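Local coordinates for protein sugar phosphate isomerase/epimerase (Parabacteroides distasonis, PDB 3OBE) that probably acts as an isomerase, possibly on sugar phosphates, through a xylose isomerase-like TIM barrel, at residues M38-A46 and Y81-L90; V128-P137 and G163-E174. All coordinates share one frame; numbering follows the deposited sequence.

Contact 1 (M38-A46 and Y81-L90). With EOH (ethanol), chain G.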
loop_
_atom_site.group_PDB
_atom_site.type_symbol
_atom_site.label_atom_id
_atom_site.label_comp_id
_atom_site.label_asym_id
_atom_site.label_seq_id
_atom_site.Cartn_x
_atom_site.Cartn_y
_atom_site.Cartn_z
HETATM N N MSE A 38 18.369 11.954 -3.801
HETATM C CA MSE A 38 17.914 10.565 -3.648
HETATM C C MSE A 38 18.989 9.613 -3.130
HETATM O O MSE A 38 18.721 8.844 -2.224
HETATM C CB MSE A 38 17.207 10.041 -4.891
HETATM C CG MSE A 38 15.973 9.214 -4.496
HETATM SE SE MSE A 38 14.914 8.724 -6.004
HETATM C CE MSE A 38 15.166 10.333 -7.115
ATOM N N PRO A 39 20.231 9.695 -3.649
ATOM C CA PRO A 39 21.280 8.843 -3.070
ATOM C C PRO A 39 21.429 9.015 -1.577
ATOM O O PRO A 39 21.476 8.034 -0.816
ATOM C CB PRO A 39 22.572 9.316 -3.795
ATOM C CG PRO A 39 22.079 9.859 -5.105
ATOM C CD PRO A 39 20.708 10.442 -4.839
ATOM N N ASN A 40 21.528 10.258 -1.129
ATOM C CA ASN A 40 21.717 10.478 0.283
ATOM C C ASN A 40 20.462 10.139 1.077
ATOM O O ASN A 40 20.546 9.584 2.162
ATOM C CB ASN A 40 22.161 11.903 0.525
ATOM C CG ASN A 40 23.562 12.152 -0.014
ATOM O OD1 ASN A 40 24.517 11.476 0.402
ATOM N ND2 ASN A 40 23.696 13.079 -0.975
ATOM N N GLY A 41 19.309 10.443 0.505
ATOM C CA GLY A 41 18.028 10.158 1.179
ATOM C C GLY A 41 17.826 8.661 1.358
ATOM O O GLY A 41 17.367 8.181 2.412
ATOM N N LEU A 42 18.123 7.917 0.300
ATOM C CA LEU A 42 18.053 6.455 0.352
ATOM C C LEU A 42 18.995 5.859 1.379
ATOM O O LEU A 42 18.650 4.906 2.076
ATOM C CB LEU A 42 18.254 5.837 -1.038
ATOM C CG LEU A 42 17.162 6.150 -2.078
ATOM C CD1 LEU A 42 17.590 5.784 -3.538
ATOM C CD2 LEU A 42 15.850 5.470 -1.789
ATOM N N ASN A 43 20.184 6.427 1.495
ATOM C CA ASN A 43 21.121 5.989 2.512
ATOM C C ASN A 43 20.567 6.229 3.913
ATOM O O ASN A 43 20.666 5.393 4.814
ATOM C CB ASN A 43 22.453 6.725 2.331
ATOM C CG ASN A 43 23.515 6.211 3.251
ATOM O OD1 ASN A 43 23.985 5.086 3.099
ATOM N ND2 ASN A 43 23.913 7.029 4.213
ATOM N N ARG A 44 19.970 7.392 4.094
ATOM C CA ARG A 44 19.310 7.712 5.359
ATOM C C ARG A 44 18.220 6.690 5.735
ATOM O O ARG A 44 18.112 6.246 6.903
ATOM C CB ARG A 44 18.697 9.107 5.219
ATOM C CG ARG A 44 18.641 9.834 6.485
ATOM C CD ARG A 44 18.466 11.355 6.300
ATOM N NE ARG A 44 17.790 11.853 7.476
ATOM C CZ ARG A 44 17.314 13.087 7.604
ATOM N NH1 ARG A 44 17.426 13.960 6.611
ATOM N NH2 ARG A 44 16.738 13.446 8.737
ATOM N N LEU A 45 17.392 6.348 4.754
ATOM C CA LEU A 45 16.342 5.360 4.979
ATOM C C LEU A 45 16.953 3.998 5.378
ATOM O O LEU A 45 16.487 3.348 6.339
ATOM C CB LEU A 45 15.482 5.247 3.766
ATOM C CG LEU A 45 14.666 6.493 3.428
ATOM C CD1 LEU A 45 13.848 6.226 2.186
ATOM C CD2 LEU A 45 13.710 6.857 4.632
ATOM N N ALA A 46 17.996 3.596 4.653
ATOM C CA ALA A 46 18.702 2.344 4.976
ATOM C C ALA A 46 19.283 2.384 6.373
ATOM O O ALA A 46 19.124 1.421 7.136
ATOM C CB ALA A 46 19.784 1.974 3.894
ATOM N N TYR A 81 15.676 3.514 -11.747
ATOM C CA TYR A 81 15.075 3.571 -10.424
ATOM C C TYR A 81 15.598 2.388 -9.602
ATOM O O TYR A 81 16.106 2.562 -8.501
ATOM C CB TYR A 81 13.566 3.471 -10.519
ATOM C CG TYR A 81 12.777 4.219 -9.476
ATOM C CD1 TYR A 81 13.310 4.555 -8.217
ATOM C CD2 TYR A 81 11.476 4.606 -9.766
ATOM C CE1 TYR A 81 12.551 5.262 -7.287
ATOM C CE2 TYR A 81 10.734 5.314 -8.862
ATOM C CZ TYR A 81 11.253 5.635 -7.627
ATOM O OH TYR A 81 10.438 6.331 -6.757
ATOM N N LYS A 82 15.451 1.182 -10.156
ATOM C CA LYS A 82 15.878 -0.039 -9.465
ATOM C C LYS A 82 17.362 0.062 -9.066
ATOM O O LYS A 82 17.731 -0.268 -7.946
ATOM C CB LYS A 82 15.623 -1.253 -10.353
ATOM C CG LYS A 82 15.852 -2.581 -9.660
ATOM C CD LYS A 82 15.481 -3.783 -10.525
ATOM C CE LYS A 82 15.707 -5.087 -9.721
ATOM N NZ LYS A 82 17.126 -5.346 -9.443
ATOM N N LYS A 83 18.199 0.561 -9.969
ATOM C CA LYS A 83 19.643 0.692 -9.674
ATOM C C LYS A 83 19.946 1.560 -8.452
ATOM O O LYS A 83 20.739 1.182 -7.573
ATOM C CB LYS A 83 20.402 1.232 -10.902
ATOM C CG LYS A 83 21.867 1.572 -10.663
ATOM C CD LYS A 83 22.711 0.308 -10.554
ATOM C CE LYS A 83 24.215 0.589 -10.847
ATOM N NZ LYS A 83 25.043 0.059 -9.736
HETATM N N MSE A 84 19.337 2.742 -8.402
HETATM C CA MSE A 84 19.521 3.690 -7.307
HETATM C C MSE A 84 19.153 3.043 -5.959
HETATM O O MSE A 84 19.907 3.064 -4.978
HETATM C CB MSE A 84 18.600 4.895 -7.571
HETATM C CG MSE A 84 19.019 6.198 -6.974
HETATM SE SE MSE A 84 18.392 7.647 -8.111
HETATM C CE MSE A 84 16.610 7.113 -8.330
ATOM N N VAL A 85 17.964 2.455 -5.917
ATOM C CA VAL A 85 17.471 1.833 -4.671
ATOM C C VAL A 85 18.326 0.606 -4.277
ATOM O O VAL A 85 18.737 0.458 -3.142
ATOM C CB VAL A 85 15.991 1.522 -4.824
ATOM C CG1 VAL A 85 15.393 0.722 -3.625
ATOM C CG2 VAL A 85 15.207 2.814 -5.108
ATOM N N ASP A 86 18.598 -0.275 -5.231
ATOM C CA ASP A 86 19.441 -1.457 -4.976
ATOM C C ASP A 86 20.821 -1.071 -4.430
ATOM O O ASP A 86 21.331 -1.680 -3.476
ATOM C CB ASP A 86 19.639 -2.259 -6.272
ATOM C CG ASP A 86 18.380 -2.997 -6.748
ATOM O OD1 ASP A 86 17.340 -3.141 -6.037
ATOM O OD2 ASP A 86 18.465 -3.512 -7.878
ATOM N N ASP A 87 21.426 -0.042 -5.008
ATOM C CA ASP A 87 22.748 0.429 -4.562
ATOM C C ASP A 87 22.734 0.908 -3.097
ATOM O O ASP A 87 23.737 0.782 -2.372
ATOM C CB ASP A 87 23.242 1.582 -5.455
ATOM C CG ASP A 87 23.776 1.127 -6.812
ATOM O OD1 ASP A 87 23.978 -0.090 -7.042
ATOM O OD2 ASP A 87 23.980 2.024 -7.664
ATOM N N ALA A 88 21.600 1.463 -2.666
ATOM C CA ALA A 88 21.421 1.897 -1.292
ATOM C C ALA A 88 21.118 0.746 -0.295
ATOM O O ALA A 88 21.023 0.981 0.917
ATOM C CB ALA A 88 20.324 2.962 -1.233
ATOM N N GLY A 89 21.006 -0.488 -0.781
ATOM C CA GLY A 89 20.618 -1.633 0.063
ATOM C C GLY A 89 19.133 -1.754 0.368
ATOM O O GLY A 89 18.743 -2.335 1.392
ATOM N N LEU A 90 18.318 -1.216 -0.527
ATOM C CA LEU A 90 16.877 -1.250 -0.384
ATOM C C LEU A 90 16.328 -2.059 -1.560
ATOM O O LEU A 90 17.079 -2.444 -2.438
ATOM C CB LEU A 90 16.317 0.174 -0.399
ATOM C CG LEU A 90 16.755 1.108 0.743
ATOM C CD1 LEU A 90 16.319 2.510 0.471
ATOM C CD2 LEU A 90 16.192 0.617 2.078
HETATM C C1 EOH G . 8.080 8.655 -7.936
HETATM C C2 EOH G . 8.973 9.724 -7.378
HETATM O O EOH G . 8.536 7.348 -7.695
HETATM O O HOH W 1 22.827 2.551 2.061
#
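Met38, a selenomethionine, meets Met84, also selenomethionine, where two neighbouring outer helices of the TIM barrel, 38-48 and 78-87, pack at 45° with segment axes 9.6 Å apart. The two long chains cross at about a right angle; in the conformer given, SE of Met38 comes 3.3 Å from CE of Met84, a closeness made doubtful by a second conformer of Met84. The same selenium approaches the Tyr81 ring obliquely, a Met-aromatic contact. One turn on, Leu42 is central. Its CG stands anti to the carbonyl carbon (chi1 -65°), which carries the branched end in among three residues: CD1 rests on CG of Met84 and on CG2 of Val85, while CD2 lies against one conformer of Leu90 at CD1. Its CB meets CB of Ala88 at 3.5 Å, where small size on one side lets the backbones draw together; beneath, Leu53 of strand 52-55 supports both Leu42 and Val85. In the conformer given, OD1 of exposed Asn43 accepts from a water that also donates to O of Ala88. Gly89, with positive phi, ends the second helix in a Schellman motif, and just before it O of Ala88 lies 3.4 Å from CB of Ala46.

Contact 2 (V128-P137 and G163-E174). With PO4 (phosphate ion), chain C.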
loop_
_atom_site.group_PDB
_atom_site.type_symbol
_atom_site.label_atom_id
_atom_site.label_comp_id
_atom_site.label_asym_id
_atom_site.label_seq_id
_atom_site.Cartn_x
_atom_site.Cartn_y
_atom_site.Cartn_z
ATOM N N VAL A 128 9.280 -5.378 -8.814
ATOM C CA VAL A 128 8.370 -5.376 -7.652
ATOM C C VAL A 128 7.707 -6.720 -7.436
ATOM O O VAL A 128 7.574 -7.534 -8.364
ATOM C CB VAL A 128 7.251 -4.293 -7.783
ATOM C CG1 VAL A 128 7.905 -2.878 -7.964
ATOM C CG2 VAL A 128 6.230 -4.670 -8.916
ATOM N N SER A 129 7.287 -6.963 -6.209
ATOM C CA SER A 129 6.439 -8.079 -5.861
ATOM C C SER A 129 4.943 -7.772 -5.930
ATOM O O SER A 129 4.152 -8.693 -6.130
ATOM C CB SER A 129 6.745 -8.588 -4.464
ATOM O OG SER A 129 8.069 -9.095 -4.471
ATOM N N CYS A 130 4.576 -6.523 -5.696
ATOM C CA CYS A 130 3.199 -6.125 -5.613
ATOM C C CYS A 130 2.908 -4.863 -6.443
ATOM O O CYS A 130 3.732 -3.964 -6.531
ATOM C CB CYS A 130 2.816 -5.819 -4.166
ATOM S SG CYS A 130 3.238 -7.178 -3.035
HETATM N N MSE A 131 1.700 -4.791 -6.965
HETATM C CA MSE A 131 1.185 -3.538 -7.619
HETATM C C MSE A 131 -0.158 -3.263 -6.996
HETATM O O MSE A 131 -1.000 -4.155 -6.953
HETATM C CB MSE A 131 1.060 -3.748 -9.110
HETATM C CG MSE A 131 2.359 -3.819 -9.862
HETATM SE SE MSE A 131 2.160 -4.658 -11.630
HETATM C CE MSE A 131 1.002 -3.327 -12.450
ATOM N N VAL A 132 -0.373 -2.050 -6.500
ATOM C CA VAL A 132 -1.524 -1.766 -5.655
ATOM C C VAL A 132 -2.225 -0.506 -6.145
ATOM O O VAL A 132 -1.568 0.531 -6.359
ATOM C CB VAL A 132 -1.069 -1.572 -4.213
ATOM C CG1 VAL A 132 -2.234 -1.010 -3.255
ATOM C CG2 VAL A 132 -0.539 -2.900 -3.698
ATOM N N GLN A 133 -3.543 -0.596 -6.307
ATOM C CA GLN A 133 -4.378 0.548 -6.560
ATOM C C GLN A 133 -4.874 1.129 -5.256
ATOM O O GLN A 133 -5.519 0.421 -4.503
ATOM C CB GLN A 133 -5.568 0.212 -7.443
ATOM C CG GLN A 133 -6.482 1.444 -7.716
ATOM C CD GLN A 133 -7.429 1.260 -8.863
ATOM O OE1 GLN A 133 -7.138 0.545 -9.822
ATOM N NE2 GLN A 133 -8.583 1.937 -8.802
ATOM N N PRO A 134 -4.629 2.442 -5.028
ATOM C CA PRO A 134 -5.017 3.034 -3.726
ATOM C C PRO A 134 -6.166 4.023 -3.843
ATOM O O PRO A 134 -6.357 4.878 -2.972
ATOM C CB PRO A 134 -3.730 3.765 -3.336
ATOM C CG PRO A 134 -3.264 4.340 -4.649
ATOM C CD PRO A 134 -3.555 3.224 -5.678
ATOM N N SER A 135 -6.934 3.907 -4.904
ATOM C CA SER A 135 -7.925 4.932 -5.287
ATOM C C SER A 135 -9.276 4.258 -5.498
ATOM O O SER A 135 -9.418 3.337 -6.306
ATOM C CB SER A 135 -7.481 5.590 -6.570
ATOM O OG SER A 135 -6.234 6.217 -6.381
ATOM N N LEU A 136 -10.249 4.719 -4.724
ATOM C CA LEU A 136 -11.624 4.215 -4.732
ATOM C C LEU A 136 -12.430 4.790 -5.870
ATOM O O LEU A 136 -12.572 6.014 -5.953
ATOM C CB LEU A 136 -12.314 4.608 -3.404
ATOM C CG LEU A 136 -13.757 4.107 -3.147
ATOM C CD1 LEU A 136 -13.904 2.599 -3.194
ATOM C CD2 LEU A 136 -14.166 4.591 -1.748
ATOM N N PRO A 137 -12.983 3.931 -6.743
ATOM C CA PRO A 137 -13.920 4.448 -7.750
ATOM C C PRO A 137 -15.232 4.939 -7.149
ATOM O O PRO A 137 -15.513 4.734 -5.956
ATOM C CB PRO A 137 -14.147 3.231 -8.664
ATOM C CG PRO A 137 -12.922 2.362 -8.498
ATOM C CD PRO A 137 -12.669 2.518 -7.003
ATOM N N GLY A 163 4.037 -12.903 -12.207
ATOM C CA GLY A 163 4.397 -13.248 -10.835
ATOM C C GLY A 163 4.301 -12.114 -9.831
ATOM O O GLY A 163 4.967 -12.146 -8.817
ATOM N N ILE A 164 3.469 -11.126 -10.125
ATOM C CA ILE A 164 3.265 -9.965 -9.299
ATOM C C ILE A 164 1.832 -9.996 -8.730
ATOM O O ILE A 164 0.855 -10.262 -9.441
ATOM C CB ILE A 164 3.441 -8.677 -10.103
ATOM C CG1 ILE A 164 4.848 -8.616 -10.635
ATOM C CG2 ILE A 164 3.061 -7.449 -9.266
ATOM C CD1 ILE A 164 5.102 -7.512 -11.711
ATOM N N LEU A 165 1.723 -9.649 -7.456
ATOM C CA LEU A 165 0.438 -9.649 -6.740
ATOM C C LEU A 165 -0.243 -8.312 -6.919
ATOM O O LEU A 165 0.318 -7.284 -6.542
ATOM C CB LEU A 165 0.638 -9.861 -5.260
ATOM C CG LEU A 165 1.252 -11.192 -4.828
ATOM C CD1 LEU A 165 1.539 -11.140 -3.328
ATOM C CD2 LEU A 165 0.343 -12.378 -5.175
ATOM N N TRP A 166 -1.454 -8.326 -7.433
ATOM C CA TRP A 166 -2.277 -7.117 -7.485
ATOM C C TRP A 166 -3.010 -6.967 -6.174
ATOM O O TRP A 166 -3.600 -7.924 -5.682
ATOM C CB TRP A 166 -3.257 -7.182 -8.653
ATOM C CG TRP A 166 -3.921 -5.872 -8.944
ATOM C CD1 TRP A 166 -3.514 -4.969 -9.872
ATOM C CD2 TRP A 166 -5.074 -5.296 -8.302
ATOM N NE1 TRP A 166 -4.331 -3.872 -9.862
ATOM C CE2 TRP A 166 -5.322 -4.055 -8.934
ATOM C CE3 TRP A 166 -5.940 -5.713 -7.286
ATOM C CZ2 TRP A 166 -6.356 -3.211 -8.537
ATOM C CZ3 TRP A 166 -6.972 -4.903 -6.939
ATOM C CH2 TRP A 166 -7.168 -3.661 -7.529
ATOM N N GLY A 167 -3.062 -5.729 -5.653
ATOM C CA GLY A 167 -3.777 -5.427 -4.428
ATOM C C GLY A 167 -4.499 -4.082 -4.459
ATOM O O GLY A 167 -4.240 -3.264 -5.331
ATOM N N TYR A 168 -5.339 -3.887 -3.454
ATOM C CA TYR A 168 -6.175 -2.697 -3.296
ATOM C C TYR A 168 -5.961 -2.097 -1.907
ATOM O O TYR A 168 -6.064 -2.802 -0.900
ATOM C CB TYR A 168 -7.655 -3.012 -3.501
ATOM C CG TYR A 168 -8.507 -1.797 -3.390
ATOM C CD1 TYR A 168 -8.519 -0.880 -4.413
ATOM C CD2 TYR A 168 -9.185 -1.475 -2.196
ATOM C CE1 TYR A 168 -9.237 0.257 -4.316
ATOM C CE2 TYR A 168 -9.888 -0.322 -2.089
ATOM C CZ TYR A 168 -9.932 0.534 -3.166
ATOM O OH TYR A 168 -10.676 1.702 -3.125
ATOM N N HIS A 169 -5.656 -0.802 -1.872
ATOM C CA HIS A 169 -5.366 -0.057 -0.642
ATOM C C HIS A 169 -6.521 0.854 -0.326
ATOM O O HIS A 169 -6.894 1.718 -1.149
ATOM C CB HIS A 169 -4.083 0.746 -0.816
ATOM C CG HIS A 169 -3.788 1.668 0.313
ATOM N ND1 HIS A 169 -3.465 2.982 0.105
ATOM C CD2 HIS A 169 -3.720 1.462 1.655
ATOM C CE1 HIS A 169 -3.248 3.571 1.275
ATOM N NE2 HIS A 169 -3.402 2.676 2.239
ATOM N N ASN A 170 -7.122 0.637 0.833
ATOM C CA ASN A 170 -8.246 1.390 1.298
ATOM C C ASN A 170 -7.845 2.700 2.003
ATOM O O ASN A 170 -6.735 2.837 2.526
ATOM C CB ASN A 170 -9.101 0.614 2.339
ATOM C CG ASN A 170 -8.329 0.281 3.569
ATOM O OD1 ASN A 170 -7.497 -0.625 3.551
ATOM N ND2 ASN A 170 -8.574 1.004 4.653
ATOM N N HIS A 171 -8.805 3.629 2.095
ATOM C CA HIS A 171 -8.748 4.717 3.079
ATOM C C HIS A 171 -9.982 4.522 3.965
ATOM O O HIS A 171 -10.173 3.409 4.427
ATOM C CB HIS A 171 -8.647 6.048 2.380
ATOM C CG HIS A 171 -7.369 6.165 1.595
ATOM N ND1 HIS A 171 -7.162 5.462 0.423
ATOM C CD2 HIS A 171 -6.205 6.804 1.873
ATOM C CE1 HIS A 171 -5.925 5.710 -0.004
ATOM N NE2 HIS A 171 -5.322 6.504 0.862
ATOM N N SER A 172 -10.805 5.539 4.198
ATOM C CA SER A 172 -11.934 5.379 5.139
ATOM C C SER A 172 -13.258 5.156 4.436
ATOM O O SER A 172 -14.170 4.583 5.036
ATOM C CB SER A 172 -12.047 6.559 6.092
ATOM O OG SER A 172 -10.871 6.719 6.848
ATOM N N ASN A 173 -13.370 5.612 3.196
ATOM C CA ASN A 173 -14.696 5.627 2.528
ATOM C C ASN A 173 -15.127 4.213 2.138
ATOM O O ASN A 173 -16.319 3.984 1.882
ATOM C CB ASN A 173 -14.703 6.531 1.322
ATOM C CG ASN A 173 -14.819 7.983 1.681
ATOM O OD1 ASN A 173 -15.286 8.353 2.775
ATOM N ND2 ASN A 173 -14.474 8.839 0.719
ATOM N N GLU A 174 -14.206 3.260 2.151
ATOM C CA GLU A 174 -14.539 1.866 1.906
ATOM C C GLU A 174 -15.373 1.319 3.071
ATOM O O GLU A 174 -15.959 0.236 2.968
ATOM C CB GLU A 174 -13.339 1.005 1.702
ATOM C CG GLU A 174 -12.572 1.279 0.420
ATOM C CD GLU A 174 -11.619 2.420 0.405
ATOM O OE1 GLU A 174 -11.473 3.169 1.406
ATOM O OE2 GLU A 174 -10.966 2.592 -0.670
HETATM P P PO4 C . -1.835 7.097 -0.130
HETATM O O1 PO4 C . -0.889 8.303 -0.060
HETATM O O2 PO4 C . -2.780 7.227 1.022
HETATM O O3 PO4 C . -0.881 5.883 0.085
HETATM O O4 PO4 C . -2.479 6.944 -1.465
HETATM O O HOH W 2 4.922 -11.399 -6.133
#
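Strands 130-133 and 165-169 run parallel, their short axes 32° apart, and five backbone hydrogen bonds join them, beginning with Leu165 N to Ser129 O and ending with His169 N to Gln133 O, both 2.9 Å. Near the start, CG2 of Ile164 packs on CG of Met131 (selenomethionine) at 3.7 Å. On the helix-facing side, Trp166 lays one ring face over O of Met131, and CB of Gln133 touches its CZ2; the Gln133 amide donates to Ser135 O and to Tyr104. Gly167, without a side chain, leaves room beside Val132, whose CG1 leans on CB of His169. Beyond the strands, Leu136 covers the Tyr168 hydroxyl, its CB 3.3 Å from OH. OH of Tyr168 donates to the anti lone pair of Glu174 OE2 at 2.6 Å, while OE1 receives His171 N from above the carboxylate plane. A leucine in place of Glu174 would probably leave the buried Tyr168 hydroxyl without its acceptor and the His171 loop freer to shift. The ring edge of His171 meets Pro134 O at CE1, and NE2 of His171 donates almost straight (167°) to O2 of the phosphate, 2.6 Å away. His169 NE2 bonds Asp218. Helix 142-160 makes this a beta-alpha-beta unit, and the phosphate, probably from the crystallisation liquor, sits beyond the C-terminal strand ends, where TIM barrels typically carry their active site.

The two contacts belong to different layers of one barrel. Contact 2 joins adjacent strands of the inner parallel sheet, its centre about 6 Å from the centre of the chain, whereas contact 1 joins two outer helices, its own centre about 20 Å from the chain centre; both are only partly buried. Their chemistry follows: direct backbone bonds and polar loop residues near a bound phosphate in contact 2, apolar side chains with a single water bridge in contact 1. The centres lie about 24 Å apart and the contacts share no element. Strand 91-95 connects them, following directly on 81-90, lining Tyr81 and Val85 through Ile92, and bonding to the backbone of 128-137 through Ser93 and Ser95.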